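Local coordinates for SEC-C motif domain protein (Psychrobacter arcticus, PDB 2I9W) that binds zinc through clusters of cysteines and is otherwise of unknown function, its middle domain probably sharing the NTF2-like (cystatin-like) fold, at residues Ile6-Pro10 / Cys11-Pro15. Numbering follows the deposited sequence.
Sequences IQTCP and CQINP. With ZN (zinc ion), chain B.
Cys9 and Gln12 face each other across a short 3-10 turn, with Gln12 N donating to Cys9 O at 2.9 Å. One residue on, Ile13 N repeats the step to Pro10 O at 3.1 Å, so two successive i to i+3 bonds wind Pro10 to Gln12 into a single 3-10 turn. Pro10 suits the start of such a turn, because its ring confines phi to the range a 3-10 turn needs and the residue has no N-H to offer.

The turn brings two cysteine sulfurs onto one zinc ion. Cys9 SG binds it at 2.3 Å, its sulfur turned anti to the backbone N (chi1 -167°), while Cys11 SG reaches it at 2.4 Å from a position between its own backbone N and carbonyl carbon (chi1 85°). The two sulfurs end up 4.1 Å apart, Cys9 SG to Cys11 SG. Cys29 and Cys30 complete the four-cysteine site.

Beside the metal, Gln12 bends at chi2, its CG against the CB of Cys9 while its end leads off to accept a hydrogen bond at OE1 from Leu24 N. Thr8 lies against the turn: its CG2, anti to the backbone N, touches Gln12 CB at 3.7 Å, where the two side chains run at about a right angle, and also meets Ile13 CG1 at 3.9 Å. Pro10 leans the other way, onto Ser62 and Val65 of helix 53-66.

A Cys-Pro-Cys turn of this kind supplies half the ligands of a four-cysteine zinc site, probably structural, in the N-terminal YchJ-family domain. Zinc would be expected to favour both cysteines as thiolates, and the metal in turn ties this loop to the one bearing Cys29 and Cys30.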
# COMPACT_ATOMS: atom_id res chain seq x y z
N ILE A 6 5.47 19.66 -6.97
CA ILE A 6 6.43 19.88 -8.03
C ILE A 6 7.83 19.32 -7.74
O ILE A 6 8.79 19.57 -8.47
CB ILE A 6 6.43 21.39 -8.48
CG1 ILE A 6 7.04 22.32 -7.44
CG2 ILE A 6 4.99 21.82 -8.86
CD1 ILE A 6 7.34 23.72 -8.03
N GLN A 7 7.93 18.48 -6.71
CA GLN A 7 9.15 17.70 -6.50
C GLN A 7 8.91 16.25 -6.82
O GLN A 7 7.76 15.84 -6.98
CB GLN A 7 9.66 17.84 -5.08
CG GLN A 7 10.19 19.24 -4.78
CD GLN A 7 11.51 19.57 -5.48
OE1 GLN A 7 12.40 18.72 -5.61
NE2 GLN A 7 11.65 20.82 -5.91
N THR A 8 10.02 15.52 -6.97
CA THR A 8 9.98 14.11 -7.29
C THR A 8 8.99 13.41 -6.35
O THR A 8 8.99 13.58 -5.11
CB THR A 8 11.40 13.48 -7.27
OG1 THR A 8 12.29 14.23 -8.13
CG2 THR A 8 11.39 12.04 -7.69
N CYS A 9 8.12 12.63 -6.94
CA CYS A 9 7.19 11.81 -6.16
C CYS A 9 7.99 10.93 -5.19
O CYS A 9 9.02 10.35 -5.56
CB CYS A 9 6.33 10.95 -7.03
SG CYS A 9 4.96 10.24 -6.09
N PRO A 10 7.56 10.81 -3.92
CA PRO A 10 8.38 9.97 -3.06
C PRO A 10 8.65 8.58 -3.61
O PRO A 10 9.76 8.08 -3.45
CB PRO A 10 7.63 9.94 -1.75
CG PRO A 10 6.86 11.19 -1.73
CD PRO A 10 6.48 11.47 -3.16
N CYS A 11 7.68 7.96 -4.28
CA CYS A 11 7.84 6.58 -4.78
C CYS A 11 8.84 6.45 -5.91
O CYS A 11 9.20 5.32 -6.28
CB CYS A 11 6.51 5.95 -5.20
SG CYS A 11 6.02 6.34 -6.86
N GLN A 12 9.24 7.59 -6.47
CA GLN A 12 10.18 7.65 -7.57
C GLN A 12 11.62 7.85 -7.10
O GLN A 12 12.53 7.85 -7.93
CB GLN A 12 9.83 8.80 -8.51
CG GLN A 12 8.46 8.67 -9.12
CD GLN A 12 8.43 7.77 -10.31
OE1 GLN A 12 9.15 8.00 -11.29
NE2 GLN A 12 7.57 6.76 -10.26
N ILE A 13 11.81 8.04 -5.80
CA ILE A 13 13.15 8.10 -5.22
C ILE A 13 13.68 6.69 -4.95
O ILE A 13 13.17 5.96 -4.12
CB ILE A 13 13.12 9.00 -3.95
CG1 ILE A 13 12.81 10.44 -4.42
CG2 ILE A 13 14.50 8.97 -3.24
CD1 ILE A 13 12.25 11.31 -3.40
N ASN A 14 14.70 6.28 -5.69
CA ASN A 14 15.19 4.91 -5.59
C ASN A 14 16.72 4.92 -5.45
O ASN A 14 17.44 5.09 -6.44
CB ASN A 14 14.74 4.08 -6.79
CG ASN A 14 15.26 2.66 -6.74
OD1 ASN A 14 16.02 2.26 -5.83
ND2 ASN A 14 14.85 1.89 -7.72
N PRO A 15 17.23 4.75 -4.22
CA PRO A 15 18.69 4.82 -4.08
C PRO A 15 19.47 3.71 -4.80
O PRO A 15 20.69 3.83 -4.98
CB PRO A 15 18.91 4.79 -2.55
CG PRO A 15 17.64 4.38 -1.96
CD PRO A 15 16.56 4.54 -2.93
ZN ZN B . 4.47 8.14 -6.96